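Local coordinates for protein nicotinate phosphoribosyltransferase (Porphyromonas gingivalis, PDB 2IM5) that probably makes nicotinate mononucleotide from nicotinate and phosphoribosyl pyrophosphate at the expense of ATP, the first step from nicotinate towards NAD(+), at residues K14-G18 with W236-Y240; H211-Q217 with T246-Y252. All coordinates share one frame; numbering follows the deposited sequence.

Contact 1: residues K14-G18 with W236-Y240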
loop_
_atom_site.group_PDB
_atom_site.type_symbol
_atom_site.label_atom_id
_atom_site.label_comp_id
_atom_site.label_asym_id
_atom_site.label_seq_id
_atom_site.Cartn_x
_atom_site.Cartn_y
_atom_site.Cartn_z
ATOM N N LYS A 14 6.583 -2.083 0.915
ATOM C CA LYS A 14 7.667 -1.143 1.170
ATOM C C LYS A 14 8.999 -1.855 0.928
ATOM O O LYS A 14 9.936 -1.268 0.379
ATOM C CB LYS A 14 7.589 -0.606 2.604
ATOM C CG LYS A 14 6.294 0.169 2.916
ATOM C CD LYS A 14 6.329 1.643 2.486
ATOM C CE LYS A 14 6.483 1.831 0.974
ATOM N NZ LYS A 14 6.308 3.258 0.550
ATOM N N PHE A 15 9.081 -3.128 1.317
ATOM C CA PHE A 15 10.308 -3.896 1.113
ATOM C C PHE A 15 10.468 -4.365 -0.331
ATOM O O PHE A 15 11.563 -4.295 -0.890
ATOM C CB PHE A 15 10.364 -5.119 2.036
ATOM C CG PHE A 15 10.519 -4.782 3.488
ATOM C CD1 PHE A 15 11.414 -3.808 3.902
ATOM C CD2 PHE A 15 9.787 -5.464 4.451
ATOM C CE1 PHE A 15 11.580 -3.515 5.254
ATOM C CE2 PHE A 15 9.951 -5.175 5.809
ATOM C CZ PHE A 15 10.852 -4.197 6.206
ATOM N N THR A 16 9.391 -4.846 -0.944
ATOM C CA THR A 16 9.486 -5.321 -2.320
ATOM C C THR A 16 9.788 -4.179 -3.288
ATOM O O THR A 16 10.557 -4.344 -4.239
ATOM C CB THR A 16 8.195 -6.062 -2.769
ATOM O OG1 THR A 16 7.067 -5.182 -2.666
ATOM C CG2 THR A 16 7.959 -7.283 -1.893
ATOM N N THR A 17 9.187 -3.020 -3.053
ATOM C CA THR A 17 9.446 -1.871 -3.912
ATOM C C THR A 17 10.801 -1.294 -3.528
ATOM O O THR A 17 11.534 -0.789 -4.372
ATOM C CB THR A 17 8.367 -0.796 -3.744
ATOM O OG1 THR A 17 7.085 -1.414 -3.870
ATOM C CG2 THR A 17 8.511 0.290 -4.815
ATOM N N GLY A 18 11.128 -1.378 -2.242
ATOM C CA GLY A 18 12.407 -0.872 -1.773
ATOM C C GLY A 18 13.559 -1.606 -2.437
ATOM O O GLY A 18 14.557 -0.986 -2.812
ATOM N N TRP A 236 9.540 -4.763 -13.047
ATOM C CA TRP A 236 9.109 -5.594 -11.927
ATOM C C TRP A 236 9.475 -7.056 -12.205
ATOM O O TRP A 236 9.889 -7.799 -11.304
ATOM C CB TRP A 236 7.600 -5.454 -11.717
ATOM C CG TRP A 236 7.106 -6.055 -10.434
ATOM C CD1 TRP A 236 6.444 -7.234 -10.285
ATOM C CD2 TRP A 236 7.216 -5.488 -9.119
ATOM N NE1 TRP A 236 6.129 -7.443 -8.960
ATOM C CE2 TRP A 236 6.591 -6.386 -8.223
ATOM C CE3 TRP A 236 7.782 -4.310 -8.611
ATOM C CZ2 TRP A 236 6.512 -6.143 -6.849
ATOM C CZ3 TRP A 236 7.703 -4.066 -7.241
ATOM C CH2 TRP A 236 7.072 -4.977 -6.377
ATOM N N ILE A 237 9.320 -7.465 -13.457
ATOM C CA ILE A 237 9.650 -8.826 -13.860
ATOM C C ILE A 237 11.161 -9.034 -13.769
ATOM O O ILE A 237 11.634 -10.101 -13.359
ATOM C CB ILE A 237 9.183 -9.097 -15.302
ATOM C CG1 ILE A 237 7.652 -9.086 -15.349
ATOM C CG2 ILE A 237 9.741 -10.432 -15.799
ATOM C CD1 ILE A 237 7.090 -8.998 -16.751
ATOM N N ASN A 238 11.923 -8.013 -14.149
ATOM C CA ASN A 238 13.379 -8.113 -14.066
ATOM C C ASN A 238 13.785 -8.343 -12.619
ATOM O O ASN A 238 14.692 -9.121 -12.331
ATOM C CB ASN A 238 14.037 -6.831 -14.579
ATOM C CG ASN A 238 15.550 -6.807 -14.346
ATOM O OD1 ASN A 238 16.025 -6.596 -13.222
ATOM N ND2 ASN A 238 16.311 -7.033 -15.412
ATOM N N VAL A 239 13.101 -7.673 -11.702
ATOM C CA VAL A 239 13.428 -7.807 -10.297
ATOM C C VAL A 239 12.947 -9.111 -9.661
ATOM O O VAL A 239 13.707 -9.774 -8.957
ATOM C CB VAL A 239 12.848 -6.614 -9.485
ATOM C CG1 VAL A 239 13.140 -6.787 -7.994
ATOM C CG2 VAL A 239 13.433 -5.295 -10.000
ATOM N N TYR A 240 11.702 -9.494 -9.924
ATOM C CA TYR A 240 11.146 -10.676 -9.277
ATOM C C TYR A 240 10.905 -11.919 -10.111
ATOM O O TYR A 240 10.377 -12.905 -9.606
ATOM C CB TYR A 240 9.870 -10.267 -8.526
ATOM C CG TYR A 240 10.184 -9.334 -7.372
ATOM C CD1 TYR A 240 10.936 -9.776 -6.287
ATOM C CD2 TYR A 240 9.793 -7.994 -7.398
ATOM C CE1 TYR A 240 11.295 -8.913 -5.263
ATOM C CE2 TYR A 240 10.151 -7.123 -6.372
ATOM C CZ TYR A 240 10.902 -7.595 -5.311
ATOM O OH TYR A 240 11.266 -6.762 -4.287
#
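Thr16 and Thr17 of helix 12-24 meet Trp236 and Tyr240 of helix 228-240 in a buried helix-helix contact, bridged by long aromatic side chains. It joins the N-terminal part of the chain to the alpha/beta-barrel part typical of type II phosphoribosyltransferases, the class to which nicotinate phosphoribosyltransferases belong. The segment axes pass 11.6 Å apart with their directions 100° from each other, too wide for the backbones to interlock, and the two rings span the gap. They leave the same side of helix 228-240, one turn apart, and pack on each other: CD2 of Tyr240 sits over the centre of the Trp236 ring system. With chi1 at -169°, CG of Trp236 lies opposite the backbone N, and the indole reaches helix 12-24 with its six-membered ring. CH2 points at the threonine, with OG1 of Thr16 lying in the indole plane, 3.7 Å from CH2, and CB of Thr16 close by. Thr17 comes to the same edge more loosely, its OG1 4.3 Å from Trp236 CZ3. Neither threonine hydroxyl is spent on the indole. Thr17 OG1 bonds to the carbonyl of Tyr13, one turn back in helix 12-24, and Thr16 OG1 bonds weakly to the same oxygen. At the other end of the indole, NE1 is held by the carbonyl of Leu244, just past the end of helix 228-240. The side chains of Thr16 and Tyr240 run at about a right angle, and CB of Thr16 is 3.5 Å from Tyr240 OH. That phenol gives the contact its one direct hydrogen bond: OH donates to Thr16 O at 2.5 Å, reaching a lone pair in the carbonyl plane at a C=O...O angle of 109°.

Contact 2: residues H211-Q217 with T246-Y252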
loop_
_atom_site.group_PDB
_atom_site.type_symbol
_atom_site.label_atom_id
_atom_site.label_comp_id
_atom_site.label_asym_id
_atom_site.label_seq_id
_atom_site.Cartn_x
_atom_site.Cartn_y
_atom_site.Cartn_z
ATOM N N HIS A 211 2.673 -4.644 -5.741
ATOM C CA HIS A 211 3.532 -3.484 -5.949
ATOM C C HIS A 211 2.585 -2.295 -5.744
ATOM O O HIS A 211 1.373 -2.420 -5.928
ATOM C CB HIS A 211 4.122 -3.484 -7.364
ATOM C CG HIS A 211 3.149 -3.079 -8.427
ATOM N ND1 HIS A 211 2.671 -1.789 -8.548
ATOM C CD2 HIS A 211 2.546 -3.794 -9.406
ATOM C CE1 HIS A 211 1.813 -1.729 -9.551
ATOM N NE2 HIS A 211 1.720 -2.932 -10.088
ATOM N N PRO A 212 3.117 -1.133 -5.354
ATOM C CA PRO A 212 2.274 0.044 -5.128
ATOM C C PRO A 212 2.200 0.987 -6.325
ATOM O O PRO A 212 2.889 0.788 -7.335
ATOM C CB PRO A 212 2.954 0.702 -3.949
ATOM C CG PRO A 212 4.417 0.539 -4.352
ATOM C CD PRO A 212 4.487 -0.897 -4.865
ATOM N N HIS A 213 1.370 2.023 -6.187
ATOM C CA HIS A 213 1.203 3.031 -7.221
ATOM C C HIS A 213 2.500 3.803 -7.435
ATOM O O HIS A 213 2.805 4.180 -8.563
ATOM C CB HIS A 213 0.109 4.034 -6.839
ATOM C CG HIS A 213 -1.280 3.480 -6.890
ATOM N ND1 HIS A 213 -1.901 3.127 -8.068
ATOM C CD2 HIS A 213 -2.169 3.216 -5.904
ATOM C CE1 HIS A 213 -3.112 2.668 -7.808
ATOM N NE2 HIS A 213 -3.299 2.711 -6.502
ATOM N N GLU A 214 3.257 4.039 -6.359
ATOM C CA GLU A 214 4.501 4.808 -6.470
ATOM C C GLU A 214 5.472 4.211 -7.489
ATOM O O GLU A 214 6.200 4.945 -8.158
ATOM C CB GLU A 214 5.202 4.949 -5.105
ATOM C CG GLU A 214 5.668 3.648 -4.479
ATOM C CD GLU A 214 6.510 3.859 -3.221
ATOM O OE1 GLU A 214 7.699 4.233 -3.339
ATOM O OE2 GLU A 214 5.980 3.652 -2.110
ATOM N N TRP A 215 5.470 2.885 -7.607
ATOM C CA TRP A 215 6.351 2.202 -8.551
ATOM C C TRP A 215 6.005 2.631 -9.967
ATOM O O TRP A 215 6.887 2.988 -10.740
ATOM C CB TRP A 215 6.209 0.682 -8.405
ATOM C CG TRP A 215 7.019 -0.125 -9.383
ATOM C CD1 TRP A 215 6.535 -0.944 -10.367
ATOM C CD2 TRP A 215 8.456 -0.217 -9.455
ATOM N NE1 TRP A 215 7.575 -1.539 -11.041
ATOM C CE2 TRP A 215 8.762 -1.112 -10.505
ATOM C CE3 TRP A 215 9.507 0.370 -8.738
ATOM C CZ2 TRP A 215 10.078 -1.437 -10.853
ATOM C CZ3 TRP A 215 10.822 0.050 -9.086
ATOM C CH2 TRP A 215 11.094 -0.848 -10.136
ATOM N N ILE A 216 4.717 2.623 -10.298
ATOM C CA ILE A 216 4.273 3.030 -11.631
ATOM C C ILE A 216 4.489 4.532 -11.818
ATOM O O ILE A 216 4.940 4.983 -12.861
ATOM C CB ILE A 216 2.770 2.751 -11.846
ATOM C CG1 ILE A 216 2.426 1.312 -11.471
ATOM C CG2 ILE A 216 2.399 3.023 -13.287
ATOM C CD1 ILE A 216 3.129 0.290 -12.276
ATOM N N GLN A 217 4.137 5.303 -10.796
ATOM C CA GLN A 217 4.276 6.757 -10.836
ATOM C C GLN A 217 5.728 7.189 -11.058
ATOM O O GLN A 217 5.996 8.156 -11.762
ATOM C CB GLN A 217 3.764 7.341 -9.530
ATOM C CG GLN A 217 2.268 7.257 -9.366
ATOM C CD GLN A 217 1.820 7.832 -8.035
ATOM O OE1 GLN A 217 1.968 7.194 -6.993
ATOM N NE2 GLN A 217 1.298 9.053 -8.060
ATOM N N THR A 246 1.075 -9.466 -9.421
ATOM C CA THR A 246 -0.196 -8.745 -9.423
ATOM C C THR A 246 0.101 -7.334 -9.894
ATOM O O THR A 246 1.119 -6.760 -9.519
ATOM C CB THR A 246 -0.816 -8.663 -8.021
ATOM O OG1 THR A 246 -1.081 -9.984 -7.541
ATOM C CG2 THR A 246 -2.123 -7.880 -8.055
ATOM N N VAL A 247 -0.763 -6.771 -10.727
ATOM C CA VAL A 247 -0.514 -5.424 -11.205
ATOM C C VAL A 247 -1.679 -4.461 -10.992
ATOM O O VAL A 247 -2.846 -4.829 -11.142
ATOM C CB VAL A 247 -0.120 -5.440 -12.704
ATOM C CG1 VAL A 247 -1.261 -5.993 -13.539
ATOM C CG2 VAL A 247 0.260 -4.025 -13.161
ATOM N N LEU A 248 -1.339 -3.232 -10.605
ATOM C CA LEU A 248 -2.305 -2.162 -10.396
ATOM C C LEU A 248 -2.566 -1.552 -11.763
ATOM O O LEU A 248 -1.629 -1.305 -12.520
ATOM C CB LEU A 248 -1.732 -1.095 -9.461
ATOM C CG LEU A 248 -2.031 -1.266 -7.975
ATOM C CD1 LEU A 248 -1.220 -0.260 -7.172
ATOM C CD2 LEU A 248 -3.525 -1.068 -7.730
ATOM N N THR A 249 -3.830 -1.283 -12.068
ATOM C CA THR A 249 -4.195 -0.751 -13.375
ATOM C C THR A 249 -4.705 0.685 -13.440
ATOM O O THR A 249 -4.732 1.270 -14.516
ATOM C CB THR A 249 -5.284 -1.632 -14.022
ATOM O OG1 THR A 249 -6.514 -1.470 -13.300
ATOM C CG2 THR A 249 -4.883 -3.103 -13.976
ATOM N N ASP A 250 -5.081 1.268 -12.309
ATOM C CA ASP A 250 -5.658 2.616 -12.322
ATOM C C ASP A 250 -4.742 3.834 -12.182
ATOM O O ASP A 250 -5.240 4.965 -12.188
ATOM C CB ASP A 250 -6.752 2.697 -11.249
ATOM C CG ASP A 250 -6.186 2.674 -9.835
ATOM O OD1 ASP A 250 -5.100 2.095 -9.635
ATOM O OD2 ASP A 250 -6.827 3.228 -8.914
ATOM N N THR A 251 -3.432 3.623 -12.069
ATOM C CA THR A 251 -2.503 4.739 -11.910
ATOM C C THR A 251 -2.799 5.866 -12.888
ATOM O O THR A 251 -2.920 7.019 -12.493
ATOM C CB THR A 251 -1.048 4.299 -12.101
ATOM O OG1 THR A 251 -0.808 3.116 -11.332
ATOM C CG2 THR A 251 -0.091 5.409 -11.635
ATOM N N TYR A 252 -2.915 5.533 -14.165
ATOM C CA TYR A 252 -3.218 6.551 -15.162
ATOM C C TYR A 252 -4.523 6.189 -15.833
ATOM O O TYR A 252 -4.679 6.388 -17.034
ATOM C CB TYR A 252 -2.093 6.644 -16.204
ATOM C CG TYR A 252 -0.766 7.008 -15.588
ATOM C CD1 TYR A 252 -0.597 8.221 -14.920
ATOM C CD2 TYR A 252 0.299 6.114 -15.615
ATOM C CE1 TYR A 252 0.597 8.530 -14.289
ATOM C CE2 TYR A 252 1.501 6.413 -14.989
ATOM C CZ TYR A 252 1.643 7.622 -14.324
ATOM O OH TYR A 252 2.819 7.921 -13.683
HETATM O O HOH W 1 2.590 -6.778 -7.440
HETATM O O HOH W 2 3.606 9.999 -12.346
#
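His211 and Pro212 run extended alongside strand 246-248, with the CA atoms of His211 and Val247 6.9 Å apart; beyond them the first turn of helix 213-223 faces the loop that follows the strand, where the CA atoms of His213 and Thr251 are 6.2 Å apart. Water 1 joins the backbones where the strand begins, accepting from His211 N and donating to Thr246 O. The His211 imidazole lies by the strand, its NE2 3.1 Å from Leu248 N. Its chi1 of 76° sets the ring between backbone N and C, turned back to its own chain, where ND1 donates to Pro212 O at 2.9 Å; the oxygen lies in the ring plane, but the N-H comes from above the carbonyl plane. This bond helps to fix the ring's rotation. Leu248 fills the middle: its CB meets CE1 of His211, and its CD1 stands 3.5 Å above the centre of the His213 ring, a CH-pi contact 8° off the normal. At that ring's edge, ND1 makes a weak but straight hydrogen bond with Thr251 OG1 (3.4 Å, 170°). Thr251 also packs against Ile216 and Gln217, and Tyr252 OH donates to water 2, which donates to Gln217 O.

A loop leaving the C-terminal end of a parallel strand is where alpha/beta barrels carry active-site residues; His213, the predicted autophosphorylated histidine, unmodified here, is consistent with that.

Both contacts lie inside the protein, contact 1 fully buried, contact 2 partly open at His213. They share the stretch of chain around helix 228-240: the helix supplies one side of contact 1, and contact 2 is built from what precedes and follows it, helix 213-223 and strand 246-248. Contact 1 ties the N-terminal helix 12-24 to the barrel part through two aromatic side chains and one hydrogen bond; contact 2 lies wholly within the barrel part, buries about three times the surface, and mixes histidines, hydroxyls and two waters. They touch directly. Lys14 NZ makes a salt bridge with Glu214 OE2 at 2.7 Å, and Trp236 packs on His211 and edge-to-face with Trp215.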